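Local coordinates for protein Atp-dependent DNA ligase (Psychromonas sp., PDB 4D05) that seals breaks in DNA in an ATP-dependent reaction, probably passing AMP from the enzyme to the nick, and is a minimal-type bacterial DNA ligase, at residues 202-207 with 212-217; 178-183 with 250-255. All coordinates share one frame; numbering follows the deposited sequence.

Contact 1: residues 202-207 with 212-217. With SO4 (sulfate ion), chain E.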
# COMPACT_ATOMS: atom_id res chain seq x y z
N ILE A 202 13.57 24.08 7.84
CA ILE A 202 12.84 24.03 9.10
C ILE A 202 13.36 22.90 9.95
O ILE A 202 13.94 21.93 9.42
CB ILE A 202 11.32 23.86 8.92
CG1 ILE A 202 11.02 22.58 8.12
CG2 ILE A 202 10.72 25.07 8.21
CD1 ILE A 202 9.53 22.30 7.87
N LEU A 203 13.17 23.03 11.25
CA LEU A 203 13.36 21.90 12.14
C LEU A 203 11.97 21.43 12.55
O LEU A 203 11.12 22.23 12.89
CB LEU A 203 14.12 22.31 13.37
CG LEU A 203 15.62 22.51 13.22
CD1 LEU A 203 16.13 23.03 14.58
CD2 LEU A 203 16.37 21.24 12.77
N VAL A 204 11.74 20.12 12.48
CA VAL A 204 10.46 19.55 12.86
C VAL A 204 10.68 18.45 13.89
O VAL A 204 11.77 17.90 13.97
CB VAL A 204 9.68 18.98 11.67
CG1 VAL A 204 9.48 20.05 10.61
CG2 VAL A 204 10.37 17.74 11.06
N LYS A 205 9.64 18.14 14.65
CA LYS A 205 9.67 17.00 15.55
C LYS A 205 8.50 16.09 15.18
O LYS A 205 7.33 16.52 15.17
CB LYS A 205 9.58 17.43 17.01
CG LYS A 205 9.71 16.29 17.99
CD LYS A 205 9.82 16.81 19.43
CE LYS A 205 10.00 15.71 20.45
NZ LYS A 205 10.13 16.27 21.85
N ASN A 206 8.81 14.85 14.84
CA ASN A 206 7.79 13.95 14.31
C ASN A 206 7.11 13.15 15.40
O ASN A 206 7.38 13.33 16.61
CB ASN A 206 8.34 13.06 13.17
CG ASN A 206 9.26 11.95 13.66
OD1 ASN A 206 9.43 11.73 14.86
ND2 ASN A 206 9.88 11.24 12.72
N GLU A 207 6.19 12.28 14.98
CA GLU A 207 5.36 11.59 15.94
C GLU A 207 6.12 10.48 16.68
O GLU A 207 5.65 9.96 17.69
CB GLU A 207 4.06 11.12 15.25
CG GLU A 207 3.42 12.31 14.48
CD GLU A 207 1.99 12.08 14.03
OE1 GLU A 207 1.71 11.07 13.35
OE2 GLU A 207 1.13 12.95 14.34
N PHE A 212 14.47 16.74 13.43
CA PHE A 212 15.35 16.75 12.25
C PHE A 212 15.07 17.90 11.34
O PHE A 212 14.03 18.58 11.45
CB PHE A 212 15.26 15.42 11.46
CG PHE A 212 13.90 15.12 10.92
CD1 PHE A 212 12.93 14.57 11.74
CD2 PHE A 212 13.58 15.41 9.59
CE1 PHE A 212 11.64 14.30 11.25
CE2 PHE A 212 12.33 15.12 9.07
CZ PHE A 212 11.34 14.57 9.92
N LYS A 213 16.04 18.15 10.46
CA LYS A 213 15.99 19.26 9.50
C LYS A 213 15.33 18.85 8.19
O LYS A 213 15.62 17.80 7.65
CB LYS A 213 17.41 19.72 9.22
CG LYS A 213 17.53 20.84 8.24
CD LYS A 213 18.97 21.29 8.07
CE LYS A 213 19.73 20.41 7.09
NZ LYS A 213 21.02 21.08 6.77
N ILE A 214 14.51 19.74 7.64
CA ILE A 214 13.97 19.61 6.30
C ILE A 214 14.30 20.86 5.52
O ILE A 214 13.83 21.96 5.86
CB ILE A 214 12.44 19.38 6.30
CG1 ILE A 214 12.09 18.07 7.00
CG2 ILE A 214 11.89 19.38 4.88
CD1 ILE A 214 10.59 17.89 7.20
N GLY A 215 15.13 20.70 4.47
CA GLY A 215 15.58 21.86 3.69
C GLY A 215 15.09 21.85 2.25
O GLY A 215 15.37 22.80 1.52
N SER A 216 14.39 20.80 1.85
CA SER A 216 13.92 20.67 0.46
C SER A 216 12.40 20.50 0.40
O SER A 216 11.77 20.17 1.40
CB SER A 216 14.61 19.48 -0.22
OG SER A 216 16.00 19.79 -0.34
N GLY A 217 11.83 20.72 -0.77
CA GLY A 217 10.40 20.57 -0.98
C GLY A 217 9.64 21.89 -0.86
O GLY A 217 8.42 21.89 -0.91
S SO4 E . 13.62 16.85 22.68
O1 SO4 E . 13.16 15.60 22.06
O2 SO4 E . 13.99 16.57 24.07
O3 SO4 E . 14.74 17.45 21.91
O4 SO4 E . 12.48 17.77 22.67
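Val-204 sets its methyl CG2 over one face of the Phe-212 ring. This CH-pi contact is the tight part of the pairing: CG2 of Val-204 lies 3.7 Å from the Phe-212 centroid, displaced toward CZ. The chi1 of Phe-212, 61°, places CG between the backbone N and the carbonyl carbon, which swings the ring toward strand 202-206. The Asn-206 amide stands steeply to the ring, the planes 69° apart, with its ND2 3.8 Å from Phe-212 CE1. That ND2 is hydrogen-bonded to Tyr-235, and OD1 takes backbone N-H groups of Glu-208 and Val-210. Ile-202 and Ile-214 lie side by side on the same buried face, with CG1 of Ile-202 3.9 Å from CB of Ile-214. Without the ring, as with an alanine here, Val-204 CG2 would probably lose its aromatic partner and a gap would open beside Tyr-235, whose ring meets that of Phe-212 edge-to-face.

The other face is looser. Leu-203 CD2 reaches Lys-213 CA at 3.8 Å, while the Lys-213 chain leads off into solvent. Lys-205 points away; its extended chain takes NZ to a sulfate, probably from the crystallisation liquor, donating to O4 at 2.9 Å and to O1.

Four backbone bonds join the strands, among them Val-204 N to Phe-212 O (2.9 Å, 171° at the hydrogen). This is an antiparallel beta hairpin of the DNA ligase OB-like domain.

Contact 2: residues 178-183 with 250-255. With SO4 (sulfate ion), chain D.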
# COMPACT_ATOMS: atom_id res chain seq x y z
N PHE A 178 7.60 6.43 -2.11
CA PHE A 178 7.82 7.14 -0.90
C PHE A 178 6.74 6.88 0.14
O PHE A 178 5.70 6.27 -0.12
CB PHE A 178 7.90 8.65 -1.18
CG PHE A 178 6.69 9.18 -1.86
CD1 PHE A 178 5.56 9.49 -1.12
CD2 PHE A 178 6.67 9.35 -3.24
CE1 PHE A 178 4.41 9.98 -1.76
CE2 PHE A 178 5.53 9.82 -3.87
CZ PHE A 178 4.40 10.14 -3.13
N GLU A 179 7.05 7.38 1.34
CA GLU A 179 6.20 7.38 2.52
C GLU A 179 5.96 8.85 2.92
O GLU A 179 6.79 9.72 2.65
CB GLU A 179 6.95 6.67 3.68
CG GLU A 179 7.40 5.20 3.40
CD GLU A 179 8.26 4.62 4.55
OE1 GLU A 179 7.72 4.52 5.69
OE2 GLU A 179 9.48 4.30 4.32
N ASP A 180 4.79 9.12 3.48
CA ASP A 180 4.45 10.44 4.05
C ASP A 180 4.19 10.26 5.56
O ASP A 180 3.82 9.17 6.02
CB ASP A 180 3.22 11.06 3.34
CG ASP A 180 3.55 11.67 1.97
OD1 ASP A 180 4.73 11.67 1.55
OD2 ASP A 180 2.61 12.18 1.30
N ALA A 181 4.40 11.31 6.35
CA ALA A 181 4.04 11.28 7.76
C ALA A 181 3.95 12.72 8.24
O ALA A 181 4.25 13.66 7.48
CB ALA A 181 5.08 10.57 8.51
N GLU A 182 3.51 12.90 9.49
CA GLU A 182 3.35 14.25 10.06
C GLU A 182 4.38 14.61 11.12
O GLU A 182 4.94 13.76 11.84
CB GLU A 182 1.92 14.44 10.62
CG GLU A 182 0.85 14.68 9.53
CD GLU A 182 0.61 13.46 8.67
OE1 GLU A 182 0.13 12.44 9.21
OE2 GLU A 182 0.88 13.50 7.44
N ALA A 183 4.63 15.91 11.23
CA ALA A 183 5.56 16.42 12.23
C ALA A 183 5.17 17.85 12.56
O ALA A 183 4.48 18.50 11.78
CB ALA A 183 6.99 16.40 11.74
N SER A 250 11.50 15.58 2.78
CA SER A 250 11.18 16.82 2.10
C SER A 250 9.81 17.30 2.58
O SER A 250 8.98 16.52 3.02
CB SER A 250 11.19 16.62 0.58
OG SER A 250 10.21 15.67 0.22
N PHE A 251 9.58 18.58 2.44
CA PHE A 251 8.34 19.22 2.84
C PHE A 251 7.26 18.95 1.82
O PHE A 251 7.49 19.10 0.62
CB PHE A 251 8.55 20.73 2.98
CG PHE A 251 7.29 21.51 3.33
CD1 PHE A 251 6.78 21.46 4.61
CD2 PHE A 251 6.66 22.29 2.40
CE1 PHE A 251 5.63 22.16 4.93
CE2 PHE A 251 5.52 23.01 2.72
CZ PHE A 251 5.01 22.95 3.97
N VAL A 252 6.08 18.56 2.30
CA VAL A 252 4.91 18.42 1.43
C VAL A 252 3.98 19.63 1.62
O VAL A 252 3.91 20.47 0.73
CB VAL A 252 4.16 17.12 1.66
CG1 VAL A 252 3.02 16.97 0.65
CG2 VAL A 252 5.10 15.96 1.47
N ARG A 253 3.29 19.71 2.75
CA ARG A 253 2.29 20.76 2.94
C ARG A 253 1.85 20.85 4.39
O ARG A 253 2.07 19.93 5.19
CB ARG A 253 1.05 20.50 2.06
CG ARG A 253 0.24 19.31 2.52
CD ARG A 253 -0.70 18.88 1.41
NE ARG A 253 -1.52 17.70 1.70
CZ ARG A 253 -2.71 17.72 2.30
NH1 ARG A 253 -3.26 18.87 2.70
NH2 ARG A 253 -3.37 16.57 2.47
N ILE A 254 1.28 22.00 4.72
CA ILE A 254 0.67 22.22 6.03
C ILE A 254 -0.66 21.50 6.15
O ILE A 254 -1.49 21.55 5.24
CB ILE A 254 0.44 23.73 6.22
CG1 ILE A 254 1.79 24.46 6.19
CG2 ILE A 254 -0.32 24.00 7.50
CD1 ILE A 254 1.68 25.97 6.08
N ARG A 255 -0.88 20.88 7.30
CA ARG A 255 -2.14 20.23 7.63
C ARG A 255 -2.99 21.01 8.62
O ARG A 255 -4.19 21.19 8.43
CB ARG A 255 -1.89 18.86 8.21
CG ARG A 255 -1.04 17.95 7.31
CD ARG A 255 -1.61 17.81 5.90
NE ARG A 255 -2.84 17.04 5.87
CZ ARG A 255 -2.91 15.73 5.67
NH1 ARG A 255 -1.80 15.00 5.53
NH2 ARG A 255 -4.09 15.13 5.61
S SO4 D . -6.49 17.71 4.65
O1 SO4 D . -6.37 17.14 3.29
O2 SO4 D . -6.61 16.62 5.64
O3 SO4 D . -5.31 18.54 5.06
O4 SO4 D . -7.69 18.57 4.73
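Glu-182 and Arg-255 face each other across the surface of the OB-like domain's antiparallel sheet, with strand 232-237 between their strands. No backbone bond joins the two segments. Their link is a long salt bridge, Glu-182 OE2 to Arg-255 NH1 at 3.6 Å. The carboxylate and guanidinium planes are 74° apart, so the two groups do not meet as a flat, two-bond pair. Thr-234 OG1, on the middle strand, is hydrogen-bonded to both OE2 and NH1 and bridges the charges.

Conformation brings the ends together. Glu-182 and Arg-255 both start with CG anti to the carbonyl carbon, beside the backbone N. Glu-182 then bends at chi2 (68°). Arg-255 folds at both chi2 and chi3, curling its guanidinium back beside that of Arg-253. Arg-253 instead has CG between the backbone N and the carbonyl carbon and runs extended to NE. The two guanidinium groups lie face to face, with Arg-253 NH2 3.3 Å above the plane of Arg-255. Val-252 and Arg-253 both face Thr-234 and form a classic beta bulge.

A sulfate, probably from the crystallisation liquor, takes two bonds from each arginine and probably offsets their like charges. Its O3 is shared by Arg-253 NH1 at 3.1 Å and Arg-255 NE at 3.0 Å. Arg-255 NH2 donates to O2 at 2.9 Å, in the guanidinium plane and nearly straight at 172°.

Overall arrangement
From the N terminus, the chain first builds the part that holds AMP, then enters the OB-like domain along strand 179-190, where contact 2 begins. Strand 199-206 follows and pairs with that strand. A short turn then closes contact 1, with only four residues between its segments. The chain continues through helix 220-224 and strand 232-237 before strand 250-256 closes contact 2, with 66 residues between its segments. Contact 1 is therefore nested inside the loop of contact 2. Their centres are about 9 Å apart. Both belong to one five-stranded sheet. A probable hydrogen bond from Phe-251 N to Ser-216 O ties the loop just after outermost strand 211-214 to strand 250-256, the other outermost strand.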